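Local coordinates for protein digeranylgeranylglycerophospholipid reductase (PDB 4OPC) that reduces the double bonds of the geranylgeranyl chains of archaeal membrane lipids, using a bound FAD, to give saturated archaeols, at residues K125-D130 with G135-N140; R162-K167 with N282-I287; Y277-N282 with G291-P296. All blocks are in the same frame, centred on the assembly; numbering follows the deposited sequence. Where two conformers were deposited one is given.

Interaction 1 (K125-D130 with G135-N140); sequences KPIFED and GAVLFN
K125 opens the contact with both backbone and side chain. Its carbonyl O accepts a nearly straight bond from V137 N (2.9 Å), while its own N gives only a weak one back to V137 O at 3.5 Å. The two side chains run side by side in the same direction: CG, held between the backbone N and the carbonyl carbon (chi1 71°), starts an extended chain whose CE lies 3.9 Å from V137 CG2. The aliphatic part of a lysine thus lines a valine while its ammonium group heads for the surface. P126 comes next, in a non-hydrogen-bonded pair with A136; there the amide position faces the other side, and 121-129 is the outermost strand, so proline's missing N-H costs no sheet bond. Its CB points away from the partner strand, and the side chain touches F164. I127 N then donates to G135 O (3.0 Å), reaching the oxygen from above the carbonyl plane. The isoleucine extends its CG1-CD1 branch over the neighbouring strand, and CD1 comes within 3.5 Å of A136 N. G135 fits beneath it, since its backbone angles call for glycine and a CB would crowd that methyl. With an alanine here in place of I127, the CG1-CD1 branch is gone, and the G135-A136 peptide would probably lose most of its apolar cover, with a gap opened beside V137. Strands 121-129 and 132-140 form an antiparallel beta hairpin at the edge of a four-stranded mixed sheet.

Interaction 2 (R162-K167 with N282-I287); sequences RSFRSK and NGIIVI. With FDA (dihydroflavine-adenine dinucleotide), chain B.
F164 and I284 bring the loop after strand 153-156 against strand 284-286 of the parallel part of the Rossmann-type sheet, which belongs to the FAD-binding fold. Their side chains slide past each other in opposite directions. The phenyl group, with CG anti to the backbone N (chi1 -176°), offers its edge, and I284 CD1 meets CE2 near the ring plane at 4.2 Å. A flat aromatic suits this place, for the same side chain also touches A123 and V154. One residue further on, R165 crosses V286 at about a right angle. Its CD sits against both valine methyls, 3.7 Å from CG2 and 3.8 Å from CG1, and CG1 lies oblique to the guanidinium group. The arginine works here in two ways: its extended chain brings CD against the beta-branched valine, while its buried polar end finds backbone acceptors, NH2 bonding to S290 O and NH1 to the carbonyls of I174 and E176. Those carbonyls probably fix the rotation of the guanidinium. The backbone N-H groups of F164 and R165 both donate to E156 OE2, which probably helps to set the start of the short 3-10 turn at 165-167. Just ahead of that turn, R162 O takes two donors from opposite faces of its plane, S166 N and S166 OG. At the cofactor end of the loop, a small hydroxyl side chain reaches the adenine: S163 OG donates to N7A of the dihydroflavine-adenine dinucleotide at 2.8 Å.

Interaction 3 (Y277-N282 with G291-P296); sequences YTMAWN and GFTVNP. With PGT ((1S)-2-{[{[(2R)-2,3-dihydroxypropyl]oxy}(hydroxy)phosphoryl]oxy}-1-[(palmitoyloxy)methyl]ethyl stearate), chain C.
M279 reaches across to G291 and T293 with a single unbranched side chain. From CB, which points toward the 291-296 loop, the chain leaves with CG anti to the carbonyl carbon (chi1 -63°) and runs on extended to SD. The inner atoms carry the tip forward to the loop. At SD the chain bends (chi3 82°), and the terminal CE lands 3.5 Å from T293 CG2, methyl against methyl, the two side chains crossing obliquely. The same CE lies 4.4 Å from G291 O. Glycine suits that place, because a CB there would crowd the methionine methyl. Threonine suits its own, turning CG2 to this apolar contact; helix 332-357 closes over the pair through Y337, which touches both side chains. Before M279, T278 OG1 donates in the carbonyl plane to a lone pair of A280 O (2.7 Å). Beyond T293 the loop goes on to the bound phospholipid, where P296 O lies 3.3 Å from its atom C47, and on the way V294 touches the reduced flavin cofactor. The arrangement belongs to the junction between the Rossmann-type FAD domain and the lipid-binding pocket of this geranylgeranyl reductase.

Interactions 1 and 2 follow one another along the chain, whereas the segments of interactions 2 and 3 alternate and share N282. The centres of interactions 1 and 2 are about 11 Å apart and those of 2 and 3 about 10 Å, while 1 and 3 lie about 21 Å apart without touching, so interaction 2 stands between the others. F164 of interaction 2 bridges to the hairpin through A136. On the other flank, strands 284-286 and 280-281 are neighbours in the six-stranded sheet, and V286 N probably bonds to M279 O (2.8 Å). The series thus runs from the hairpin past the adenine end of the cofactor to the loop beside the bound lipid.

Interaction 1 (K125-D130 with G135-N140)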
loop_
_atom_site.group_PDB
_atom_site.type_symbol
_atom_site.label_atom_id
_atom_site.label_comp_id
_atom_site.label_asym_id
_atom_site.label_seq_id
_atom_site.Cartn_x
_atom_site.Cartn_y
_atom_site.Cartn_z
ATOM N N LYS A 125 -18.236 -2.532 16.356
ATOM C CA LYS A 125 -19.179 -3.000 15.349
ATOM C C LYS A 125 -19.848 -1.842 14.635
ATOM O O LYS A 125 -19.998 -0.755 15.194
ATOM C CB LYS A 125 -20.217 -3.947 15.944
ATOM C CG LYS A 125 -21.218 -3.288 16.832
ATOM C CD LYS A 125 -22.241 -4.303 17.333
ATOM C CE LYS A 125 -23.091 -3.720 18.448
ATOM N NZ LYS A 125 -24.157 -4.666 18.904
ATOM N N PRO A 126 -20.235 -2.065 13.377
ATOM C CA PRO A 126 -20.955 -1.033 12.629
ATOM C C PRO A 126 -22.364 -0.814 13.147
ATOM O O PRO A 126 -23.008 -1.729 13.671
ATOM C CB PRO A 126 -21.044 -1.615 11.212
ATOM C CG PRO A 126 -19.954 -2.633 11.153
ATOM C CD PRO A 126 -19.876 -3.213 12.527
ATOM N N ILE A 127 -22.831 0.420 13.016
ATOM C CA ILE A 127 -24.260 0.678 13.052
ATOM C C ILE A 127 -24.685 0.613 11.595
ATOM O O ILE A 127 -24.180 1.370 10.765
ATOM C CB ILE A 127 -24.593 2.065 13.627
ATOM C CG1 ILE A 127 -24.020 2.206 15.039
ATOM C CG2 ILE A 127 -26.111 2.295 13.628
ATOM C CD1 ILE A 127 -24.079 3.612 15.558
ATOM N N PHE A 128 -25.570 -0.323 11.272
ATOM C CA PHE A 128 -25.980 -0.528 9.890
ATOM C C PHE A 128 -27.489 -0.636 9.850
ATOM O O PHE A 128 -28.072 -1.530 10.465
ATOM C CB PHE A 128 -25.351 -1.797 9.321
ATOM C CG PHE A 128 -25.610 -1.993 7.856
ATOM C CD1 PHE A 128 -24.910 -1.257 6.912
ATOM C CD2 PHE A 128 -26.553 -2.905 7.421
ATOM C CE1 PHE A 128 -25.152 -1.423 5.557
ATOM C CE2 PHE A 128 -26.795 -3.079 6.063
ATOM C CZ PHE A 128 -26.091 -2.335 5.137
ATOM N N GLU A 129 -28.134 0.296 9.160
ATOM C CA GLU A 129 -29.584 0.342 9.168
ATOM C C GLU A 129 -30.093 0.851 7.828
ATOM O O GLU A 129 -29.508 1.757 7.232
ATOM C CB GLU A 129 -30.072 1.184 10.357
ATOM C CG GLU A 129 -30.821 2.455 10.033
ATOM C CD GLU A 129 -30.931 3.373 11.242
ATOM O OE1 GLU A 129 -30.265 3.095 12.266
ATOM O OE2 GLU A 129 -31.676 4.374 11.168
ATOM N N ASP A 130 -31.161 0.230 7.344
ATOM C CA ASP A 130 -31.764 0.598 6.062
ATOM C C ASP A 130 -30.728 0.696 4.937
ATOM O O ASP A 130 -30.789 1.590 4.093
ATOM C CB ASP A 130 -32.549 1.905 6.194
ATOM C CG ASP A 130 -33.699 1.792 7.171
ATOM O OD1 ASP A 130 -34.255 0.683 7.306
ATOM O OD2 ASP A 130 -34.048 2.808 7.803
ATOM N N GLY A 135 -22.644 4.741 11.467
ATOM C CA GLY A 135 -21.726 5.011 12.562
ATOM C C GLY A 135 -21.168 3.730 13.141
ATOM O O GLY A 135 -21.046 2.722 12.434
ATOM N N ALA A 136 -20.814 3.758 14.425
ATOM C CA ALA A 136 -20.145 2.621 15.045
ATOM C C ALA A 136 -20.385 2.588 16.539
ATOM O O ALA A 136 -20.599 3.622 17.169
ATOM C CB ALA A 136 -18.668 2.689 14.789
ATOM N N VAL A 137 -20.350 1.389 17.108
ATOM C CA VAL A 137 -20.243 1.250 18.552
ATOM C C VAL A 137 -18.764 1.169 18.886
ATOM O O VAL A 137 -18.030 0.372 18.285
ATOM C CB VAL A 137 -20.972 0.010 19.059
ATOM C CG1 VAL A 137 -20.849 -0.085 20.565
ATOM C CG2 VAL A 137 -22.444 0.074 18.665
ATOM N N LEU A 138 -18.331 2.034 19.801
ATOM C CA LEU A 138 -16.929 2.169 20.163
ATOM C C LEU A 138 -16.708 1.730 21.589
ATOM O O LEU A 138 -17.547 1.965 22.452
ATOM C CB LEU A 138 -16.500 3.631 20.072
ATOM C CG LEU A 138 -16.792 4.389 18.776
ATOM C CD1 LEU A 138 -16.314 5.817 18.954
ATOM C CD2 LEU A 138 -16.096 3.734 17.592
ATOM N N PHE A 139 -15.557 1.128 21.841
ATOM C CA PHE A 139 -15.131 0.888 23.208
ATOM C C PHE A 139 -13.861 1.683 23.483
ATOM O O PHE A 139 -12.800 1.404 22.912
ATOM C CB PHE A 139 -14.912 -0.600 23.485
ATOM C CG PHE A 139 -14.624 -0.893 24.921
ATOM C CD1 PHE A 139 -15.287 -0.204 25.917
ATOM C CD2 PHE A 139 -13.678 -1.829 25.275
ATOM C CE1 PHE A 139 -15.018 -0.459 27.247
ATOM C CE2 PHE A 139 -13.406 -2.082 26.597
ATOM C CZ PHE A 139 -14.075 -1.395 27.580
ATOM N N ASN A 140 -14.000 2.699 24.329
ATOM C CA ASN A 140 -12.904 3.572 24.710
ATOM C C ASN A 140 -12.269 3.009 25.971
ATOM O O ASN A 140 -12.866 3.053 27.039
ATOM C CB ASN A 140 -13.460 4.980 24.956
ATOM C CG ASN A 140 -12.387 6.005 25.287
ATOM O OD1 ASN A 140 -11.345 5.689 25.854
ATOM N ND2 ASN A 140 -12.652 7.256 24.932
#

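Interaction 2 (R162-K167 with N282-I287)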
loop_
_atom_site.group_PDB
_atom_site.type_symbol
_atom_site.label_atom_id
_atom_site.label_comp_id
_atom_site.label_asym_id
_atom_site.label_seq_id
_atom_site.Cartn_x
_atom_site.Cartn_y
_atom_site.Cartn_z
ATOM N N ARG A 162 -8.896 -4.823 8.401
ATOM C CA ARG A 162 -10.233 -4.651 7.808
ATOM C C ARG A 162 -11.303 -4.938 8.845
ATOM O O ARG A 162 -12.307 -5.580 8.570
ATOM C CB ARG A 162 -10.405 -5.555 6.586
ATOM C CG ARG A 162 -9.427 -5.216 5.492
ATOM C CD ARG A 162 -9.304 -6.349 4.516
ATOM N NE ARG A 162 -8.371 -7.364 4.994
ATOM C CZ ARG A 162 -8.449 -8.658 4.707
ATOM N NH1 ARG A 162 -9.459 -9.132 3.984
ATOM N NH2 ARG A 162 -7.523 -9.479 5.171
ATOM N N SER A 163 -11.073 -4.446 10.057
ATOM C CA SER A 163 -11.799 -4.940 11.218
ATOM C C SER A 163 -13.198 -4.362 11.408
ATOM O O SER A 163 -13.939 -4.802 12.294
ATOM C CB SER A 163 -10.971 -4.680 12.467
ATOM O OG SER A 163 -10.803 -3.283 12.649
ATOM N N PHE A 164 -13.550 -3.369 10.606
ATOM C CA PHE A 164 -14.893 -2.809 10.646
ATOM C C PHE A 164 -15.711 -3.273 9.448
ATOM O O PHE A 164 -16.791 -3.847 9.609
ATOM C CB PHE A 164 -14.791 -1.283 10.708
ATOM C CG PHE A 164 -16.108 -0.569 10.838
ATOM C CD1 PHE A 164 -16.676 -0.372 12.086
ATOM C CD2 PHE A 164 -16.747 -0.053 9.727
ATOM C CE1 PHE A 164 -17.867 0.322 12.215
ATOM C CE2 PHE A 164 -17.944 0.636 9.862
ATOM C CZ PHE A 164 -18.496 0.818 11.107
ATOM N N ARG A 165 -15.191 -3.063 8.240
ATOM C CA ARG A 165 -15.944 -3.442 7.044
ATOM C C ARG A 165 -16.201 -4.944 6.951
ATOM O O ARG A 165 -17.199 -5.364 6.347
ATOM C CB ARG A 165 -15.289 -2.909 5.765
ATOM C CG ARG A 165 -13.953 -3.544 5.392
ATOM C CD ARG A 165 -13.394 -2.832 4.165
ATOM N NE ARG A 165 -12.220 -3.476 3.577
ATOM C CZ ARG A 165 -12.267 -4.499 2.731
ATOM N NH1 ARG A 165 -13.437 -5.012 2.365
ATOM N NH2 ARG A 165 -11.139 -5.016 2.256
ATOM N N SER A 166 -15.336 -5.758 7.554
ATOM C CA SER A 166 -15.537 -7.206 7.517
ATOM C C SER A 166 -16.741 -7.634 8.345
ATOM O O SER A 166 -17.167 -8.785 8.270
ATOM C CB SER A 166 -14.301 -7.951 8.006
ATOM O OG SER A 166 -14.030 -7.646 9.360
ATOM N N LYS A 167 -17.293 -6.708 9.130
ATOM C CA LYS A 167 -18.443 -7.006 9.986
ATOM C C LYS A 167 -19.758 -6.568 9.366
ATOM O O LYS A 167 -20.817 -6.712 9.987
ATOM C CB LYS A 167 -18.246 -6.382 11.370
ATOM C CG LYS A 167 -17.071 -7.007 12.113
ATOM C CD LYS A 167 -16.903 -6.470 13.519
ATOM C CE LYS A 167 -15.677 -7.077 14.172
ATOM N NZ LYS A 167 -15.568 -6.706 15.617
ATOM N N ASN A 282 -22.843 2.921 0.729
ATOM C CA ASN A 282 -23.747 3.800 1.471
ATOM C C ASN A 282 -23.202 4.106 2.860
ATOM O O ASN A 282 -23.122 3.213 3.704
ATOM C CB ASN A 282 -25.133 3.172 1.635
ATOM C CG ASN A 282 -25.789 2.790 0.324
ATOM O OD1 ASN A 282 -25.596 3.425 -0.716
ATOM N ND2 ASN A 282 -26.601 1.745 0.377
ATOM N N GLY A 283 -22.840 5.365 3.095
ATOM C CA GLY A 283 -22.351 5.795 4.396
ATOM C C GLY A 283 -20.919 5.420 4.741
ATOM O O GLY A 283 -20.522 5.570 5.905
ATOM N N ILE A 284 -20.139 4.933 3.770
ATOM C CA ILE A 284 -18.793 4.448 4.095
ATOM C C ILE A 284 -17.821 4.582 2.932
ATOM O O ILE A 284 -18.179 4.350 1.767
ATOM C CB ILE A 284 -18.836 2.986 4.584
ATOM C CG1 ILE A 284 -17.442 2.497 4.975
ATOM C CG2 ILE A 284 -19.507 2.071 3.541
ATOM C CD1 ILE A 284 -17.447 1.171 5.741
ATOM N N ILE A 285 -16.594 4.970 3.262
ATOM C CA ILE A 285 -15.468 4.942 2.328
ATOM C C ILE A 285 -14.350 4.146 2.984
ATOM O O ILE A 285 -14.151 4.244 4.204
ATOM C CB ILE A 285 -14.997 6.364 1.979
ATOM C CG1 ILE A 285 -15.990 7.021 1.015
ATOM C CG2 ILE A 285 -13.559 6.361 1.407
ATOM C CD1 ILE A 285 -15.705 8.501 0.777
ATOM N N VAL A 286 -13.634 3.346 2.190
ATOM C CA VAL A 286 -12.530 2.533 2.671
ATOM C C VAL A 286 -11.226 3.027 2.056
ATOM O O VAL A 286 -11.166 3.295 0.853
ATOM C CB VAL A 286 -12.756 1.060 2.281
ATOM C CG1 VAL A 286 -11.624 0.185 2.802
ATOM C CG2 VAL A 286 -14.098 0.583 2.813
ATOM N N ILE A 287 -10.187 3.156 2.879
ATOM C CA ILE A 287 -8.906 3.701 2.425
ATOM C C ILE A 287 -7.719 2.896 2.959
ATOM O O ILE A 287 -7.872 2.037 3.843
ATOM C CB ILE A 287 -8.745 5.197 2.788
ATOM C CG1 ILE A 287 -8.758 5.388 4.305
ATOM C CG2 ILE A 287 -9.832 6.044 2.133
ATOM C CD1 ILE A 287 -8.442 6.819 4.730
HETATM P PA FDA B . -2.062 0.916 9.270
HETATM O O1A FDA B . -2.076 -0.541 9.522
HETATM O O2A FDA B . -0.717 1.630 9.338
HETATM O O5B FDA B . -3.030 1.628 10.300
HETATM C C5B FDA B . -4.297 1.033 10.647
HETATM C C4B FDA B . -4.689 1.572 11.997
HETATM O O4B FDA B . -6.037 1.161 12.303
HETATM C C3B FDA B . -3.813 1.103 13.163
HETATM O O3B FDA B . -3.209 2.210 13.829
HETATM C C2B FDA B . -4.774 0.275 14.038
HETATM O O2B FDA B . -4.490 0.390 15.423
HETATM C C1B FDA B . -6.120 0.891 13.688
HETATM N N9A FDA B . -7.300 0.053 13.864
HETATM C C8A FDA B . -7.560 -1.153 13.261
HETATM N N7A FDA B . -8.745 -1.646 13.542
HETATM C C5A FDA B . -9.306 -0.692 14.378
HETATM C C6A FDA B . -10.573 -0.593 14.984
HETATM N N6A FDA B . -11.558 -1.473 14.794
HETATM N N1A FDA B . -10.831 0.511 15.713
HETATM C C2A FDA B . -9.862 1.418 15.874
HETATM N N3A FDA B . -8.647 1.453 15.321
HETATM C C4A FDA B . -8.441 0.374 14.557
HETATM N N1 FDA B . 5.021 1.166 2.446
HETATM C C2 FDA B . 5.799 2.217 2.030
HETATM O O2 FDA B . 5.305 3.207 1.500
HETATM N N3 FDA B . 7.147 2.127 2.263
HETATM C C4 FDA B . 7.835 1.045 2.770
HETATM O O4 FDA B . 9.027 1.157 3.049
HETATM C C4X FDA B . 6.996 -0.034 3.123
HETATM N N5 FDA B . 7.555 -1.151 3.671
HETATM C C5X FDA B . 6.765 -2.072 4.327
HETATM C C6 FDA B . 7.339 -3.056 5.120
HETATM C C7 FDA B . 6.566 -3.936 5.861
HETATM C C7M FDA B . 7.240 -4.897 6.805
HETATM C C8 FDA B . 5.167 -3.865 5.774
HETATM C C8M FDA B . 4.298 -4.764 6.624
HETATM C C9 FDA B . 4.584 -2.890 4.962
HETATM C C9A FDA B . 5.364 -1.982 4.257
HETATM N N10 FDA B . 4.807 -0.956 3.459
HETATM C C10 FDA B . 5.616 0.064 3.006
HETATM C "C1'" FDA B . 3.339 -0.763 3.361
HETATM C "C2'" FDA B . 2.868 0.331 4.338
HETATM O "O2'" FDA B . 3.465 0.148 5.625
HETATM C "C3'" FDA B . 1.346 0.285 4.498
HETATM O "O3'" FDA B . 0.766 0.212 3.202
HETATM C "C4'" FDA B . 0.722 1.505 5.189
HETATM O "O4'" FDA B . 1.408 1.834 6.396
HETATM C "C5'" FDA B . -0.746 1.284 5.470
HETATM O "O5'" FDA B . -1.279 2.400 6.212
HETATM P P FDA B . -2.763 2.332 6.780
HETATM O O1P FDA B . -3.008 3.614 7.461
HETATM O O2P FDA B . -3.751 1.890 5.710
HETATM O O3P FDA B . -2.747 1.121 7.826
#

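Interaction 3 (Y277-N282 with G291-P296)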
loop_
_atom_site.group_PDB
_atom_site.type_symbol
_atom_site.label_atom_id
_atom_site.label_comp_id
_atom_site.label_asym_id
_atom_site.label_seq_id
_atom_site.Cartn_x
_atom_site.Cartn_y
_atom_site.Cartn_z
ATOM N N TYR A 277 -12.676 -3.223 -5.408
ATOM C CA TYR A 277 -13.414 -2.890 -6.624
ATOM C C TYR A 277 -14.257 -1.632 -6.463
ATOM O O TYR A 277 -14.317 -0.807 -7.378
ATOM C CB TYR A 277 -14.269 -4.064 -7.084
ATOM C CG TYR A 277 -13.479 -5.135 -7.790
ATOM C CD1 TYR A 277 -12.645 -4.816 -8.854
ATOM C CD2 TYR A 277 -13.550 -6.462 -7.390
ATOM C CE1 TYR A 277 -11.928 -5.800 -9.519
ATOM C CE2 TYR A 277 -12.828 -7.450 -8.051
ATOM C CZ TYR A 277 -12.020 -7.100 -9.101
ATOM O OH TYR A 277 -11.297 -8.071 -9.770
ATOM N N THR A 278 -14.898 -1.486 -5.303
ATOM C CA THR A 278 -15.379 -0.175 -4.885
ATOM C C THR A 278 -14.859 0.158 -3.500
ATOM O O THR A 278 -14.881 -0.685 -2.590
ATOM C CB THR A 278 -16.915 -0.021 -4.934
ATOM O OG1 THR A 278 -17.250 1.290 -4.461
ATOM C CG2 THR A 278 -17.613 -1.053 -4.054
ATOM N N MET A 279 -14.399 1.395 -3.347
ATOM C CA MET A 279 -13.927 1.916 -2.071
ATOM C C MET A 279 -15.005 2.779 -1.430
ATOM O O MET A 279 -14.769 3.418 -0.402
ATOM C CB MET A 279 -12.632 2.715 -2.273
ATOM C CG MET A 279 -11.503 1.829 -2.813
ATOM S SD MET A 279 -10.094 2.769 -3.456
ATOM C CE MET A 279 -9.208 3.126 -1.956
ATOM N N ALA A 280 -16.205 2.772 -2.014
ATOM C CA ALA A 280 -17.331 3.558 -1.498
ATOM C C ALA A 280 -18.605 2.732 -1.474
ATOM O O ALA A 280 -18.878 1.974 -2.409
ATOM C CB ALA A 280 -17.550 4.804 -2.357
ATOM N N TRP A 281 -19.406 2.906 -0.428
ATOM C CA TRP A 281 -20.749 2.362 -0.403
ATOM C C TRP A 281 -21.608 3.314 0.433
ATOM O O TRP A 281 -21.160 4.406 0.791
ATOM C CB TRP A 281 -20.721 0.943 0.160
ATOM C CG TRP A 281 -21.940 0.158 -0.157
ATOM C CD1 TRP A 281 -22.899 -0.261 0.722
ATOM C CD2 TRP A 281 -22.349 -0.289 -1.447
ATOM N NE1 TRP A 281 -23.879 -0.951 0.055
ATOM C CE2 TRP A 281 -23.571 -0.980 -1.280
ATOM C CE3 TRP A 281 -21.808 -0.171 -2.729
ATOM C CZ2 TRP A 281 -24.251 -1.555 -2.345
ATOM C CZ3 TRP A 281 -22.494 -0.747 -3.796
ATOM C CH2 TRP A 281 -23.702 -1.428 -3.592
ATOM N N ASN A 282 -22.843 2.921 0.729
ATOM C CA ASN A 282 -23.747 3.800 1.471
ATOM C C ASN A 282 -23.202 4.106 2.860
ATOM O O ASN A 282 -23.122 3.213 3.704
ATOM C CB ASN A 282 -25.133 3.172 1.635
ATOM C CG ASN A 282 -25.789 2.790 0.324
ATOM O OD1 ASN A 282 -25.596 3.425 -0.716
ATOM N ND2 ASN A 282 -26.601 1.745 0.377
ATOM N N GLY A 291 -8.396 -0.909 2.016
ATOM C CA GLY A 291 -8.906 -0.821 0.657
ATOM C C GLY A 291 -7.927 -1.322 -0.391
ATOM O O GLY A 291 -8.126 -1.089 -1.583
ATOM N N PHE A 292 -6.861 -1.978 0.054
ATOM C CA PHE A 292 -5.830 -2.552 -0.827
ATOM C C PHE A 292 -5.154 -1.497 -1.708
ATOM O O PHE A 292 -5.013 -1.699 -2.915
ATOM C CB PHE A 292 -6.383 -3.691 -1.711
ATOM C CG PHE A 292 -7.208 -4.713 -0.967
ATOM C CD1 PHE A 292 -6.872 -5.122 0.321
ATOM C CD2 PHE A 292 -8.335 -5.265 -1.570
ATOM C CE1 PHE A 292 -7.620 -6.066 0.983
ATOM C CE2 PHE A 292 -9.103 -6.200 -0.898
ATOM C CZ PHE A 292 -8.751 -6.596 0.376
ATOM N N THR A 293 -4.699 -0.401 -1.113
ATOM C CA THR A 293 -4.082 0.684 -1.890
ATOM C C THR A 293 -2.579 0.523 -2.242
ATOM O O THR A 293 -1.988 1.362 -2.916
ATOM C CB THR A 293 -4.351 2.045 -1.232
ATOM O OG1 THR A 293 -3.958 1.997 0.149
ATOM C CG2 THR A 293 -5.835 2.377 -1.305
ATOM N N VAL A 294 -1.983 -0.583 -1.850
ATOM C CA VAL A 294 -0.542 -0.750 -1.969
ATOM C C VAL A 294 -0.110 -1.039 -3.410
ATOM O O VAL A 294 -0.791 -1.778 -4.137
ATOM C CB VAL A 294 -0.120 -1.906 -1.073
ATOM C CG1 VAL A 294 1.376 -2.177 -1.183
ATOM C CG2 VAL A 294 -0.511 -1.600 0.371
ATOM N N ASN A 295 1.013 -0.455 -3.825
ATOM C CA ASN A 295 1.612 -0.765 -5.129
ATOM C C ASN A 295 1.950 -2.265 -5.233
ATOM O O ASN A 295 2.728 -2.786 -4.431
ATOM C CB ASN A 295 2.885 0.057 -5.306
ATOM C CG ASN A 295 3.458 -0.051 -6.690
ATOM O OD1 ASN A 295 3.929 -1.122 -7.106
ATOM N ND2 ASN A 295 3.431 1.051 -7.425
ATOM N N PRO A 296 1.356 -2.978 -6.203
ATOM C CA PRO A 296 1.560 -4.435 -6.232
ATOM C C PRO A 296 2.971 -4.896 -6.603
ATOM O O PRO A 296 3.324 -6.037 -6.303
ATOM C CB PRO A 296 0.560 -4.917 -7.302
ATOM C CG PRO A 296 -0.500 -3.846 -7.312
ATOM C CD PRO A 296 0.230 -2.556 -7.056
HETATM C C48 PGT C . 6.950 -8.775 -6.019
HETATM C C47 PGT C . 5.597 -8.341 -5.492
HETATM C C46 PGT C . 5.656 -8.237 -3.982
HETATM C C45 PGT C . 6.774 -7.293 -3.585
HETATM C C44 PGT C . 6.492 -6.671 -2.234
HETATM C C43 PGT C . 7.384 -7.297 -1.178
HETATM C C42 PGT C . 6.960 -6.777 0.177
HETATM C C41 PGT C . 7.286 -5.306 0.228
HETATM C C40 PGT C . 7.527 -4.871 1.652
HETATM C C39 PGT C . 8.490 -3.706 1.605
HETATM C C38 PGT C . 7.916 -2.612 0.742
HETATM C C37 PGT C . 8.960 -1.536 0.564
HETATM C C36 PGT C . 8.335 -0.401 -0.210
HETATM C C35 PGT C . 9.397 0.551 -0.711
HETATM C C34 PGT C . 8.719 1.702 -1.430
HETATM C C33 PGT C . 9.709 2.515 -2.235
HETATM C C32 PGT C . 9.360 3.991 -2.195
HETATM C C31 PGT C . 8.253 4.355 -3.173
HETATM O O31 PGT C . 7.279 4.941 -2.740
HETATM O O2 PGT C . 8.322 4.023 -4.549
HETATM C C2 PGT C . 8.699 5.056 -5.441
HETATM C C1 PGT C . 7.556 5.981 -5.806
HETATM O O3P PGT C . 6.391 5.911 -5.007
HETATM P P PGT C . 5.038 5.453 -5.696
HETATM O O1P PGT C . 5.435 4.314 -6.610
HETATM O O2P PGT C . 4.013 4.984 -4.674
HETATM O O4P PGT C . 4.367 6.604 -6.568
HETATM C C4 PGT C . 5.058 7.774 -6.956
HETATM C C5 PGT C . 4.217 8.621 -7.883
HETATM O O5 PGT C . 4.039 9.900 -7.317
HETATM C C6 PGT C . 2.876 7.960 -8.096
HETATM O O6 PGT C . 1.852 8.661 -7.429
HETATM C C3 PGT C . 9.159 4.502 -6.778
HETATM O O3 PGT C . 10.342 3.744 -6.694
HETATM C C11 PGT C . 10.370 2.684 -7.622
HETATM O O11 PGT C . 10.023 2.877 -8.770
HETATM C C12 PGT C . 10.820 1.305 -7.186
HETATM C C13 PGT C . 11.218 0.470 -8.385
HETATM C C14 PGT C . 11.637 -0.905 -7.910
HETATM C C15 PGT C . 10.491 -1.883 -8.058
HETATM C C16 PGT C . 10.952 -3.285 -7.716
HETATM C C17 PGT C . 10.543 -4.219 -8.835
HETATM C C18 PGT C . 11.245 -5.553 -8.696
HETATM C C19 PGT C . 11.069 -6.356 -9.969
HETATM C C20 PGT C . 11.887 -5.761 -11.099
HETATM C C21 PGT C . 12.853 -6.800 -11.631
HETATM C C22 PGT C . 13.086 -6.598 -13.113
HETATM C C23 PGT C . 13.510 -7.918 -13.722
HETATM C C24 PGT C . 13.485 -7.830 -15.232
HETATM C C25 PGT C . 12.644 -8.956 -15.795
HETATM C C26 PGT C . 11.581 -8.389 -16.713
#